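Local coordinates for protein importin subunit beta-1 (Saccharomyces cerevisiae, PDB 5OWU) that carries proteins into the nucleus as the importin beta subunit, working with importin alpha, which binds the classical nuclear localization signal of the cargo, at residues Y407-A412 / D440-S445; P497-G502 / T525-Y530. All coordinates share one frame; numbering follows the deposited sequence. Where two conformers were deposited one is given.

Interaction 1. Residues Y407-A412 / D440-S445; sequences YYVHQA and DSVAES
Val409, on the first helix of HEAT repeat 10, packs in a small buried patch against Val442, near the end of the second helix, and against Ser445 in the short 3-10 turn (443-445) that follows it. The tight part is Val409 against Ser445. The CG1 branch of Val409 lies 3.7 Å from Ser445 CB, and Val409 CB itself is 3.9 Å from Ser445 CB, so the valine packs alongside the serine's methylene. Ser445 OG also lies near Val409 CG1, but this hydroxyl clashes with Val442 O in the model and its exact place is doubtful. Because CG1 of Val409 stands anti to the backbone N (chi1 164°), the second branch is swung back beside that N and faces Val442: Val409 CG2 lies 4.2 Å from Val442 CG1. This valine pair is the looser half of the apolar contact, and no hydrogen bond crosses between the segments.

The outer side of helix 402-418, exposed at Tyr407 and partly so at Tyr408, looks quite different. The Tyr407 ring brings its edge over the face of the Tyr408 ring, with Tyr407 CD2 3.5 Å above the centre of that ring's plane, while Gln411 OE1 lies in the plane at the edge of the Tyr408 ring. His410 sits at the margin, exposed, and its NE2 makes a weak hydrogen bond to Gln450 OE1.

Val409 and Ser445 both touch Ile438 of helix 425-442, and Met397 from the preceding loop also packs on Val409. Val442 reaches Thr406, while Ala443 rests on Gln483 and Leu484, so the end of helix 425-442 and the turn after it pack against helix 402-418 and helix 467-484 of HEAT 11.

Interaction 2. Residues P497-G502 / T525-Y530; sequences PALVDG and TTMVEY
Met527 drives its CE methyl against both Leu499 and Val500, joining the two helices of HEAT repeat 12. The apolar contact is concentrated on that one methyl: Met527 CE is 3.9 Å from Leu499 CB and 4.0 Å from Val500 CG2. Bends at chi2 (-53°) and chi3 (-78°) turn the thioether chain of Met527 so that its terminal CE is the atom that meets both partners, and the side chains of Val500 and Met527 run antiparallel alongside one another. Val500 offers CG2, the branch beside its backbone N, whereas Leu499 is touched at the base of its side chain. All three residues are buried.

Polar bonding runs within each helix or to residues beyond the two segments. Asp501 N reaches Pro497 O at 2.8 Å, and Glu529 N reaches Thr525 O at 2.9 Å. Three carbonyls near the end of helix 516-530 have side-chain donors: Met527 O takes Tyr496 OH, Tyr530 O takes Tyr493 OH, and Val528 O takes Lys586 NZ.

Neighbouring helices complete the packing: Met527 also touches Val481 of helix 467-484 and Ile542 of helix 536-553, Val500 shares Ile542, and Thr525 and Val528 lean on helix 563-586.

From the N terminus, the chain first closes a loop at interaction 1, where 27 residues, mostly helical, separate segments 407-412 and 440-445. It then runs through HEAT 11 and closes a second, 22-residue loop at interaction 2 in HEAT 12. The loops follow in series, neither nesting nor crossing, as expected of a superhelix built from successive helical hairpins. Interactions 1 and 2 do not touch: the centres of interactions 1 and 2 are about 23 Å apart, and the nearest atoms of interactions 1 and 2 are about 9 Å apart. Helix 467-484 of HEAT 11 links them, meeting Asp440 and Ala443 from segment 440-445 and Thr526, Met527 and Tyr530 from segment 525-530.

Interaction 1. Residues Y407-A412 / D440-S445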
loop_
_atom_site.group_PDB
_atom_site.type_symbol
_atom_site.label_atom_id
_atom_site.label_comp_id
_atom_site.label_asym_id
_atom_site.label_seq_id
_atom_site.Cartn_x
_atom_site.Cartn_y
_atom_site.Cartn_z
ATOM N N TYR A 407 30.852 -8.387 -13.890
ATOM C CA TYR A 407 31.442 -8.950 -15.099
ATOM C C TYR A 407 30.562 -8.675 -16.313
ATOM O O TYR A 407 31.038 -8.175 -17.346
ATOM C CB TYR A 407 31.676 -10.455 -14.928
ATOM C CG TYR A 407 32.292 -11.073 -16.155
ATOM C CD1 TYR A 407 33.666 -11.005 -16.378
ATOM C CD2 TYR A 407 31.503 -11.700 -17.113
ATOM C CE1 TYR A 407 34.238 -11.558 -17.514
ATOM C CE2 TYR A 407 32.069 -12.254 -18.255
ATOM C CZ TYR A 407 33.435 -12.183 -18.449
ATOM O OH TYR A 407 34.006 -12.735 -19.587
ATOM N N TYR A 408 29.265 -8.974 -16.209
ATOM C CA TYR A 408 28.421 -8.861 -17.396
ATOM C C TYR A 408 28.000 -7.429 -17.704
ATOM O O TYR A 408 27.734 -7.111 -18.867
ATOM C CB TYR A 408 27.210 -9.784 -17.253
ATOM C CG TYR A 408 27.646 -11.224 -17.404
ATOM C CD1 TYR A 408 28.146 -11.687 -18.617
ATOM C CD2 TYR A 408 27.612 -12.102 -16.331
ATOM C CE1 TYR A 408 28.574 -12.993 -18.762
ATOM C CE2 TYR A 408 28.043 -13.411 -16.465
ATOM C CZ TYR A 408 28.521 -13.851 -17.682
ATOM O OH TYR A 408 28.950 -15.151 -17.828
ATOM N N VAL A 409 27.970 -6.549 -16.710
ATOM C CA VAL A 409 27.801 -5.130 -17.000
ATOM C C VAL A 409 29.003 -4.618 -17.774
ATOM O O VAL A 409 28.861 -3.938 -18.796
ATOM C CB VAL A 409 27.583 -4.335 -15.701
ATOM C CG1 VAL A 409 27.793 -2.839 -15.936
ATOM C CG2 VAL A 409 26.187 -4.602 -15.156
ATOM N N HIS A 410 30.208 -4.936 -17.302
ATOM C CA HIS A 410 31.396 -4.550 -18.054
ATOM C C HIS A 410 31.320 -5.055 -19.492
ATOM O O HIS A 410 31.625 -4.318 -20.436
ATOM C CB HIS A 410 32.656 -5.084 -17.369
ATOM C CG HIS A 410 33.926 -4.576 -17.976
ATOM N ND1 HIS A 410 34.511 -5.160 -19.079
ATOM C CD2 HIS A 410 34.713 -3.525 -17.645
ATOM C CE1 HIS A 410 35.609 -4.496 -19.395
ATOM N NE2 HIS A 410 35.756 -3.501 -18.540
ATOM N N GLN A 411 30.894 -6.307 -19.683
ATOM C CA GLN A 411 30.852 -6.865 -21.034
ATOM C C GLN A 411 29.800 -6.175 -21.903
ATOM O O GLN A 411 30.033 -5.931 -23.092
ATOM C CB GLN A 411 30.584 -8.372 -20.959
ATOM C CG GLN A 411 30.287 -9.043 -22.290
ATOM C CD GLN A 411 30.147 -10.548 -22.153
ATOM O OE1 GLN A 411 29.037 -11.076 -22.039
ATOM N NE2 GLN A 411 31.276 -11.246 -22.156
ATOM N N ALA A 412 28.640 -5.849 -21.334
ATOM C CA ALA A 412 27.494 -5.412 -22.124
ATOM C C ALA A 412 27.356 -3.899 -22.232
ATOM O O ALA A 412 26.579 -3.422 -23.068
ATOM C CB ALA A 412 26.202 -5.981 -21.528
ATOM N N ASP A 440 21.519 1.505 -10.310
ATOM C CA ASP A 440 20.816 1.430 -9.039
ATOM C C ASP A 440 21.327 0.280 -8.185
ATOM O O ASP A 440 21.472 0.426 -6.967
ATOM C CB ASP A 440 19.314 1.288 -9.276
ATOM C CG ASP A 440 18.497 1.662 -8.062
ATOM O OD1 ASP A 440 18.973 2.506 -7.274
ATOM O OD2 ASP A 440 17.386 1.120 -7.890
ATOM N N SER A 441 21.606 -0.871 -8.804
ATOM C CA SER A 441 21.987 -2.042 -8.019
ATOM C C SER A 441 23.492 -2.275 -7.938
ATOM O O SER A 441 23.982 -2.732 -6.901
ATOM C CB SER A 441 21.305 -3.291 -8.581
ATOM O OG SER A 441 19.916 -3.287 -8.279
ATOM N N VAL A 442 24.246 -1.990 -8.997
ATOM C CA VAL A 442 25.692 -2.169 -8.956
ATOM C C VAL A 442 26.410 -0.984 -9.605
ATOM O O VAL A 442 27.168 -1.148 -10.565
ATOM C CB VAL A 442 26.082 -3.524 -9.597
ATOM C CG1 VAL A 442 25.656 -3.640 -11.064
ATOM C CG2 VAL A 442 27.559 -3.815 -9.418
ATOM N N ALA A 443 26.238 0.215 -9.031
ATOM C CA ALA A 443 26.813 1.429 -9.614
ATOM C C ALA A 443 28.325 1.358 -9.689
ATOM O O ALA A 443 28.931 1.991 -10.565
ATOM C CB ALA A 443 26.421 2.667 -8.799
ATOM N N GLU A 444 28.963 0.627 -8.774
ATOM C CA GLU A 444 30.403 0.465 -8.872
ATOM C C GLU A 444 30.808 -0.352 -10.097
ATOM O O GLU A 444 31.999 -0.398 -10.422
ATOM C CB GLU A 444 30.912 -0.182 -7.592
ATOM C CG GLU A 444 30.700 0.681 -6.348
ATOM C CD GLU A 444 29.253 0.704 -5.869
ATOM O OE1 GLU A 444 28.461 -0.164 -6.293
ATOM O OE2 GLU A 444 28.905 1.593 -5.061
ATOM N N SER A 445 29.846 -1.005 -10.777
ATOM C CA SER A 445 30.134 -1.745 -12.009
ATOM C C SER A 445 30.544 -0.812 -13.149
ATOM O O SER A 445 31.119 -1.275 -14.143
ATOM C CB SER A 445 28.921 -2.572 -12.473
ATOM O OG SER A 445 27.753 -1.777 -12.642
#

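Interaction 2. Residues P497-G502 / T525-Y530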
loop_
_atom_site.group_PDB
_atom_site.type_symbol
_atom_site.label_atom_id
_atom_site.label_comp_id
_atom_site.label_asym_id
_atom_site.label_seq_id
_atom_site.Cartn_x
_atom_site.Cartn_y
_atom_site.Cartn_z
ATOM N N PRO A 497 28.364 19.559 -12.417
ATOM C CA PRO A 497 27.996 20.698 -13.275
ATOM C C PRO A 497 27.243 20.262 -14.524
ATOM O O PRO A 497 26.102 20.685 -14.754
ATOM C CB PRO A 497 29.351 21.338 -13.614
ATOM C CG PRO A 497 30.241 20.947 -12.470
ATOM C CD PRO A 497 29.796 19.563 -12.069
ATOM N N ALA A 498 27.849 19.363 -15.302
ATOM C CA ALA A 498 27.207 18.894 -16.526
ATOM C C ALA A 498 25.818 18.333 -16.236
ATOM O O ALA A 498 24.820 18.768 -16.825
ATOM C CB ALA A 498 28.089 17.844 -17.202
ATOM N N LEU A 499 25.730 17.385 -15.302
ATOM C CA LEU A 499 24.430 16.827 -14.950
ATOM C C LEU A 499 23.440 17.935 -14.604
ATOM O O LEU A 499 22.337 17.999 -15.165
ATOM C CB LEU A 499 24.581 15.834 -13.788
ATOM C CG LEU A 499 25.276 14.526 -14.165
ATOM C CD1 LEU A 499 25.668 13.742 -12.931
ATOM C CD2 LEU A 499 24.379 13.695 -15.045
ATOM N N VAL A 500 23.841 18.863 -13.730
ATOM C CA VAL A 500 22.904 19.910 -13.330
ATOM C C VAL A 500 22.485 20.714 -14.552
ATOM O O VAL A 500 21.289 20.938 -14.796
ATOM C CB VAL A 500 23.516 20.792 -12.227
ATOM C CG1 VAL A 500 22.712 22.085 -12.030
ATOM C CG2 VAL A 500 23.553 20.016 -10.920
ATOM N N ASP A 501 23.455 21.092 -15.388
ATOM C CA ASP A 501 23.102 21.837 -16.589
ATOM C C ASP A 501 22.066 21.062 -17.394
ATOM O O ASP A 501 20.992 21.587 -17.723
ATOM C CB ASP A 501 24.353 22.122 -17.418
ATOM C CG ASP A 501 24.035 22.758 -18.746
ATOM O OD1 ASP A 501 23.857 23.992 -18.783
ATOM O OD2 ASP A 501 23.956 22.027 -19.752
ATOM N N GLY A 502 22.326 19.773 -17.627
ATOM C CA GLY A 502 21.381 18.983 -18.392
ATOM C C GLY A 502 20.012 18.970 -17.743
ATOM O O GLY A 502 18.990 19.184 -18.406
ATOM N N THR A 525 16.149 17.862 -7.127
ATOM C CA THR A 525 16.064 17.741 -5.680
ATOM C C THR A 525 17.144 16.799 -5.174
ATOM O O THR A 525 17.885 17.126 -4.236
ATOM C CB THR A 525 14.666 17.275 -5.281
ATOM O OG1 THR A 525 13.719 18.291 -5.652
ATOM C CG2 THR A 525 14.579 17.042 -3.788
ATOM N N THR A 526 17.295 15.648 -5.834
ATOM C CA THR A 526 18.378 14.738 -5.482
ATOM C C THR A 526 19.722 15.454 -5.566
ATOM O O THR A 526 20.545 15.361 -4.645
ATOM C CB THR A 526 18.346 13.511 -6.402
ATOM O OG1 THR A 526 17.140 12.773 -6.175
ATOM C CG2 THR A 526 19.533 12.600 -6.155
ATOM N N MET A 527 19.952 16.211 -6.652
ATOM C CA MET A 527 21.249 16.869 -6.782
ATOM C C MET A 527 21.491 17.773 -5.586
ATOM O O MET A 527 22.607 17.839 -5.052
ATOM C CB MET A 527 21.334 17.684 -8.072
ATOM C CG MET A 527 21.058 16.922 -9.343
ATOM S SD MET A 527 22.053 15.447 -9.494
ATOM C CE MET A 527 23.637 16.113 -10.005
ATOM N N VAL A 528 20.441 18.462 -5.138
ATOM C CA VAL A 528 20.594 19.358 -4.004
ATOM C C VAL A 528 20.945 18.558 -2.764
ATOM O O VAL A 528 21.899 18.873 -2.043
ATOM C CB VAL A 528 19.313 20.183 -3.790
ATOM C CG1 VAL A 528 19.390 20.964 -2.471
ATOM C CG2 VAL A 528 19.098 21.120 -4.947
ATOM N N GLU A 529 20.210 17.474 -2.532
ATOM C CA GLU A 529 20.303 16.806 -1.245
ATOM C C GLU A 529 21.639 16.094 -1.079
ATOM O O GLU A 529 22.132 15.967 0.045
ATOM C CB GLU A 529 19.113 15.864 -1.093
ATOM C CG GLU A 529 17.800 16.667 -0.934
ATOM C CD GLU A 529 16.543 15.818 -0.954
ATOM O OE1 GLU A 529 16.559 14.729 -1.570
ATOM O OE2 GLU A 529 15.530 16.257 -0.360
ATOM N N TYR A 530 22.274 15.690 -2.179
ATOM C CA TYR A 530 23.580 15.050 -2.112
ATOM C C TYR A 530 24.737 16.000 -2.395
ATOM O O TYR A 530 25.888 15.555 -2.406
ATOM C CB TYR A 530 23.633 13.868 -3.086
ATOM C CG TYR A 530 22.855 12.669 -2.592
ATOM C CD1 TYR A 530 21.501 12.528 -2.869
ATOM C CD2 TYR A 530 23.476 11.689 -1.829
ATOM C CE1 TYR A 530 20.787 11.431 -2.406
ATOM C CE2 TYR A 530 22.772 10.593 -1.360
ATOM C CZ TYR A 530 21.432 10.467 -1.655
ATOM O OH TYR A 530 20.743 9.372 -1.196
#